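Side-chain contacts in oxalate oxidase 1 (Hordeum vulgare, PDB 1FI2), which oxidises oxalate with molecular oxygen to carbon dioxide and hydrogen peroxide, the latter released in the apoplast, and also has superoxide dismutase activity: residues S39-K44 against V61-G66; H137-V142 against A147-S152. All blocks are in the same frame, centred on the assembly; numbering follows the deposited sequence.

Interaction 1. Residues S39-K44 against V61-G66; sequences SSKLTK and VAEWPG
Lys41 and Glu63 cross at about a right angle, the ammonium group of the one reaching both the backbone and the carboxylate of the other. Beyond CG the lysine chain is extended, so that NZ is carried clear of its own loop, and it binds Glu63 O at 2.9 Å, lying in the plane of that carbonyl where a lone pair points. The same NZ forms a salt bridge of 3.0 Å with Glu63 OE1, which it approaches from over the carboxylate, about 50° off its plane. The bend of the glutamate chain at its second torsion (chi2 -68°) turns OE1 to the side where NZ can reach it together with the carbonyl. An alanine at Glu63 would probably leave the ammonium group without its carboxylate countercharge, held across the contact by the backbone carbonyl and freer to swing away.

Beside this bridge, Ser39 CB sits over the face of the Trp64 indole, 4.0 Å from the centroid of the five-membered ring, a CH-pi contact only 11° off the ring normal. Here an ST turn is at work: Ser39 OG accepts from Lys41 N in a nearly straight bond, starting the chain's bend out of strand 38-39, which joins the sheet of a second subunit. Water 1 links Ser39 OG to Glu63 O at 2.9 Å from the carbonyl, which thus receives two donors. A type I beta turn follows from Ser40 to Thr43, where Ser40 O accepts from both Thr43 N and Thr43 OG1.

Interaction 2. Residues H137-V142 against A147-S152; sequences HFQFNV and AYMVVS. With MN (manganese (II) ion), chain B.
Van der Waals contact alone joins Gln139 to Met149 and Asn141 to Ala147, each pair bridging the two facing strands, 137-141 and 147-153, of the cupin beta-sandwich. The side chains of Gln139 and Met149 cross at about a right angle in the buried interior. Bent at its second torsion (chi2 90°), Gln139 lays its amide against the end of the methionine, with OE1 3.2 Å from Met149 CE and CD 3.6 Å from the same methyl. Nearer the mouth of the connecting loop, the Asn141 amide meets Ala147 CB, which lies 3.8 Å from ND2.

Hydrogen bonds fix both amides from outside the pair of strands. Asn141 OD1 accepts from Gly143 N and its ND2 donates to Thr145 O, so the side chain clasps the loop that carries the chain from one sheet to the other. Gln139 OE1 accepts from Asn85 ND2, a residue of the oxalate site, while Gln139 NE2 donates to water 2 at 2.8 Å.

Metal coordination begins at that water, a ligand of manganese at 2.2 Å. His137 NE2 also binds manganese at 2.2 Å, and water 2 lies at the edge of its ring, in plane. Water 3, 2.4 Å from the manganese, and His88, His90 and Glu95 complete its six ligands. His137 ND1 donates to Leu135 O, which holds the ring's rotation.

Gln139 is therefore a second-shell residue: buttressed by a methyl group and tied to Asn85, its amide presents an N-H to a metal-bound water and would be expected to position it.

How the interactions relate
Interaction 1 closes before interaction 2 opens along the chain, and their centres lie 19 Å apart, although their nearest atoms come within about 4 Å without touching. Interaction 1 joins the loops that precede and follow strand 54-59 in the chain, an outer strand of one sheet within the chain; strand 147-153 of interaction 2 lies in the middle of that same sheet, with strand 73-79 between them. Strand 137-141 belongs to the opposing sheet, so interaction 2 spans the interior of the sandwich, beside the metal. Both contacts also border the second subunit: Ser39 pairs with one of its strands, and Tyr148, Val150 and Ser152 pack against it.

Interaction 1. Residues S39-K44 against V61-G66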
loop_
_atom_site.group_PDB
_atom_site.type_symbol
_atom_site.label_atom_id
_atom_site.label_comp_id
_atom_site.label_asym_id
_atom_site.label_seq_id
_atom_site.Cartn_x
_atom_site.Cartn_y
_atom_site.Cartn_z
ATOM N N SER A 39 1.230 24.577 12.749
ATOM C CA SER A 39 2.137 25.480 12.054
ATOM C C SER A 39 1.468 26.805 11.696
ATOM O O SER A 39 0.243 26.905 11.634
ATOM C CB SER A 39 2.684 24.860 10.761
ATOM O OG SER A 39 3.596 25.752 10.131
ATOM N N SER A 40 2.284 27.850 11.590
ATOM C CA SER A 40 1.777 29.160 11.197
ATOM C C SER A 40 2.538 29.672 9.979
ATOM O O SER A 40 2.409 30.843 9.616
ATOM C CB SER A 40 1.921 30.167 12.341
ATOM O OG SER A 40 3.296 30.483 12.498
ATOM N N LYS A 41 3.272 28.789 9.306
ATOM C CA LYS A 41 4.071 29.182 8.152
ATOM C C LYS A 41 3.287 29.623 6.929
ATOM O O LYS A 41 3.870 30.332 6.094
ATOM C CB LYS A 41 5.072 28.071 7.785
ATOM C CG LYS A 41 6.193 27.922 8.802
ATOM C CD LYS A 41 7.219 26.872 8.404
ATOM C CE LYS A 41 8.402 26.867 9.357
ATOM N NZ LYS A 41 9.413 25.830 9.009
ATOM N N LEU A 42 2.004 29.302 6.796
ATOM C CA LEU A 42 1.221 29.741 5.649
ATOM C C LEU A 42 0.335 30.940 5.949
ATOM O O LEU A 42 -0.531 31.293 5.141
ATOM C CB LEU A 42 0.361 28.582 5.119
ATOM C CG LEU A 42 1.102 27.287 4.786
ATOM C CD1 LEU A 42 0.146 26.247 4.213
ATOM C CD2 LEU A 42 2.252 27.524 3.818
ATOM N N THR A 43 0.534 31.600 7.089
ATOM C CA THR A 43 -0.265 32.754 7.457
ATOM C C THR A 43 -0.045 33.963 6.554
ATOM O O THR A 43 -0.995 34.735 6.379
ATOM C CB THR A 43 -0.030 33.225 8.907
ATOM O OG1 THR A 43 1.365 33.489 9.123
ATOM C CG2 THR A 43 -0.512 32.204 9.919
ATOM N N LYS A 44 1.161 34.179 6.048
ATOM C CA LYS A 44 1.443 35.358 5.240
ATOM C C LYS A 44 1.690 35.051 3.769
ATOM O O LYS A 44 2.115 33.966 3.376
ATOM C CB LYS A 44 2.649 36.118 5.809
ATOM C CG LYS A 44 2.482 36.561 7.251
ATOM C CD LYS A 44 3.662 37.381 7.749
ATOM C CE LYS A 44 3.453 37.791 9.200
ATOM N NZ LYS A 44 4.537 38.688 9.690
ATOM N N VAL A 61 7.329 18.045 4.621
ATOM C CA VAL A 61 8.006 17.574 5.828
ATOM C C VAL A 61 9.278 18.320 6.177
ATOM O O VAL A 61 9.580 18.473 7.369
ATOM C CB VAL A 61 8.252 16.054 5.740
ATOM C CG1 VAL A 61 9.329 15.724 4.717
ATOM C CG2 VAL A 61 8.587 15.475 7.107
ATOM N N ALA A 62 9.993 18.903 5.223
ATOM C CA ALA A 62 11.169 19.715 5.513
ATOM C C ALA A 62 10.805 20.998 6.251
ATOM O O ALA A 62 11.621 21.519 7.022
ATOM C CB ALA A 62 11.900 20.031 4.216
ATOM N N GLU A 63 9.606 21.526 6.030
ATOM C CA GLU A 63 9.150 22.744 6.685
ATOM C C GLU A 63 8.202 22.474 7.844
ATOM O O GLU A 63 8.031 23.310 8.733
ATOM C CB GLU A 63 8.471 23.657 5.653
ATOM C CG GLU A 63 9.451 24.229 4.634
ATOM C CD GLU A 63 10.416 25.207 5.283
ATOM O OE1 GLU A 63 9.951 26.055 6.075
ATOM O OE2 GLU A 63 11.629 25.131 5.007
ATOM N N TRP A 64 7.581 21.303 7.859
ATOM C CA TRP A 64 6.655 20.886 8.907
ATOM C C TRP A 64 6.972 19.441 9.274
ATOM O O TRP A 64 6.344 18.498 8.785
ATOM C CB TRP A 64 5.208 21.003 8.441
ATOM C CG TRP A 64 4.134 20.954 9.482
ATOM C CD1 TRP A 64 4.278 20.899 10.840
ATOM C CD2 TRP A 64 2.720 21.038 9.246
ATOM N NE1 TRP A 64 3.052 20.903 11.457
ATOM C CE2 TRP A 64 2.077 21.002 10.498
ATOM C CE3 TRP A 64 1.936 21.126 8.089
ATOM C CZ2 TRP A 64 0.690 21.048 10.635
ATOM C CZ3 TRP A 64 0.561 21.177 8.223
ATOM C CH2 TRP A 64 -0.046 21.139 9.486
ATOM N N PRO A 65 7.970 19.244 10.130
ATOM C CA PRO A 65 8.446 17.917 10.479
ATOM C C PRO A 65 7.430 17.017 11.140
ATOM O O PRO A 65 7.548 15.789 11.024
ATOM C CB PRO A 65 9.674 18.132 11.348
ATOM C CG PRO A 65 9.697 19.566 11.703
ATOM C CD PRO A 65 8.805 20.301 10.745
ATOM N N GLY A 66 6.384 17.542 11.767
ATOM C CA GLY A 66 5.333 16.752 12.377
ATOM C C GLY A 66 4.485 15.971 11.382
ATOM O O GLY A 66 3.767 15.051 11.784
HETATM O O HOH W 1 6.124 24.274 10.638
#

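Interaction 2. Residues H137-V142 against A147-S152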
loop_
_atom_site.group_PDB
_atom_site.type_symbol
_atom_site.label_atom_id
_atom_site.label_comp_id
_atom_site.label_asym_id
_atom_site.label_seq_id
_atom_site.Cartn_x
_atom_site.Cartn_y
_atom_site.Cartn_z
ATOM N N HIS A 137 0.032 20.018 -14.875
ATOM C CA HIS A 137 -1.013 20.993 -14.558
ATOM C C HIS A 137 -0.415 22.375 -14.333
ATOM O O HIS A 137 0.803 22.506 -14.178
ATOM C CB HIS A 137 -1.815 20.534 -13.337
ATOM C CG HIS A 137 -1.012 20.341 -12.089
ATOM N ND1 HIS A 137 -0.081 19.329 -11.972
ATOM C CD2 HIS A 137 -0.994 20.999 -10.904
ATOM C CE1 HIS A 137 0.472 19.379 -10.784
ATOM N NE2 HIS A 137 -0.052 20.385 -10.097
ATOM N N PHE A 138 -1.250 23.407 -14.328
ATOM C CA PHE A 138 -0.781 24.773 -14.130
ATOM C C PHE A 138 -1.900 25.669 -13.605
ATOM O O PHE A 138 -3.067 25.276 -13.619
ATOM C CB PHE A 138 -0.315 25.358 -15.476
ATOM C CG PHE A 138 -1.402 25.472 -16.515
ATOM C CD1 PHE A 138 -2.224 26.587 -16.580
ATOM C CD2 PHE A 138 -1.599 24.458 -17.438
ATOM C CE1 PHE A 138 -3.217 26.688 -17.534
ATOM C CE2 PHE A 138 -2.594 24.552 -18.396
ATOM C CZ PHE A 138 -3.409 25.665 -18.444
ATOM N N GLN A 139 -1.539 26.864 -13.156
ATOM C CA GLN A 139 -2.494 27.864 -12.694
ATOM C C GLN A 139 -2.057 29.216 -13.279
ATOM O O GLN A 139 -0.862 29.483 -13.377
ATOM C CB GLN A 139 -2.655 27.990 -11.189
ATOM C CG GLN A 139 -3.341 26.829 -10.483
ATOM C CD GLN A 139 -2.336 25.780 -10.044
ATOM O OE1 GLN A 139 -1.189 26.108 -9.715
ATOM N NE2 GLN A 139 -2.731 24.514 -10.048
ATOM N N PHE A 140 -3.013 30.037 -13.685
ATOM C CA PHE A 140 -2.724 31.345 -14.279
ATOM C C PHE A 140 -3.687 32.386 -13.721
ATOM O O PHE A 140 -4.903 32.185 -13.775
ATOM C CB PHE A 140 -2.833 31.215 -15.797
ATOM C CG PHE A 140 -2.507 32.431 -16.608
ATOM C CD1 PHE A 140 -1.196 32.807 -16.830
ATOM C CD2 PHE A 140 -3.514 33.165 -17.216
ATOM C CE1 PHE A 140 -0.888 33.917 -17.592
ATOM C CE2 PHE A 140 -3.217 34.276 -17.988
ATOM C CZ PHE A 140 -1.902 34.652 -18.174
ATOM N N ASN A 141 -3.174 33.484 -13.164
ATOM C CA ASN A 141 -4.033 34.518 -12.588
ATOM C C ASN A 141 -4.654 35.392 -13.670
ATOM O O ASN A 141 -3.979 36.235 -14.259
ATOM C CB ASN A 141 -3.239 35.360 -11.585
ATOM C CG ASN A 141 -4.085 36.379 -10.849
ATOM O OD1 ASN A 141 -5.290 36.480 -11.076
ATOM N ND2 ASN A 141 -3.463 37.146 -9.960
ATOM N N VAL A 142 -5.963 35.241 -13.873
ATOM C CA VAL A 142 -6.663 35.971 -14.921
ATOM C C VAL A 142 -7.398 37.197 -14.393
ATOM O O VAL A 142 -8.042 37.906 -15.170
ATOM C CB VAL A 142 -7.677 35.086 -15.677
ATOM C CG1 VAL A 142 -6.975 33.931 -16.375
ATOM C CG2 VAL A 142 -8.767 34.582 -14.744
ATOM N N ALA A 147 -3.952 36.905 -6.409
ATOM C CA ALA A 147 -4.757 35.733 -6.073
ATOM C C ALA A 147 -3.964 34.783 -5.181
ATOM O O ALA A 147 -2.735 34.878 -5.152
ATOM C CB ALA A 147 -5.207 35.012 -7.334
ATOM N N TYR A 148 -4.663 33.929 -4.432
ATOM C CA TYR A 148 -3.927 32.942 -3.635
ATOM C C TYR A 148 -4.777 31.696 -3.410
ATOM O O TYR A 148 -6.005 31.740 -3.420
ATOM C CB TYR A 148 -3.367 33.527 -2.362
ATOM C CG TYR A 148 -4.103 33.493 -1.055
ATOM C CD1 TYR A 148 -4.004 32.399 -0.200
ATOM C CD2 TYR A 148 -4.878 34.566 -0.633
ATOM C CE1 TYR A 148 -4.668 32.369 1.015
ATOM C CE2 TYR A 148 -5.550 34.551 0.576
ATOM C CZ TYR A 148 -5.437 33.450 1.396
ATOM O OH TYR A 148 -6.106 33.427 2.600
ATOM N N MET A 149 -4.085 30.568 -3.290
ATOM C CA MET A 149 -4.716 29.281 -3.048
ATOM C C MET A 149 -3.913 28.501 -2.010
ATOM O O MET A 149 -2.731 28.772 -1.796
ATOM C CB MET A 149 -4.785 28.455 -4.336
ATOM C CG MET A 149 -3.429 28.165 -4.949
ATOM S SD MET A 149 -3.492 27.236 -6.486
ATOM C CE MET A 149 -1.781 26.709 -6.637
ATOM N N VAL A 150 -4.570 27.599 -1.302
ATOM C CA VAL A 150 -3.934 26.686 -0.359
ATOM C C VAL A 150 -4.296 25.265 -0.796
ATOM O O VAL A 150 -5.480 24.996 -1.018
ATOM C CB VAL A 150 -4.374 26.926 1.092
ATOM C CG1 VAL A 150 -3.760 25.880 2.016
ATOM C CG2 VAL A 150 -3.999 28.319 1.585
ATOM N N VAL A 151 -3.301 24.404 -0.988
ATOM C CA VAL A 151 -3.544 23.042 -1.437
ATOM C C VAL A 151 -2.987 22.017 -0.449
ATOM O O VAL A 151 -2.080 22.302 0.332
ATOM C CB VAL A 151 -2.952 22.767 -2.832
ATOM C CG1 VAL A 151 -3.322 23.832 -3.857
ATOM C CG2 VAL A 151 -1.436 22.623 -2.776
ATOM N N SER A 152 -3.509 20.798 -0.538
ATOM C CA SER A 152 -3.050 19.683 0.272
ATOM C C SER A 152 -2.621 18.559 -0.670
ATOM O O SER A 152 -3.050 18.515 -1.821
ATOM C CB SER A 152 -4.121 19.168 1.225
ATOM O OG SER A 152 -4.517 20.157 2.157
HETATM MN MN MN B . 0.586 21.460 -8.246
HETATM O O HOH W 2 -0.886 23.126 -8.452
HETATM O O HOH W 3 1.764 22.719 -6.526
#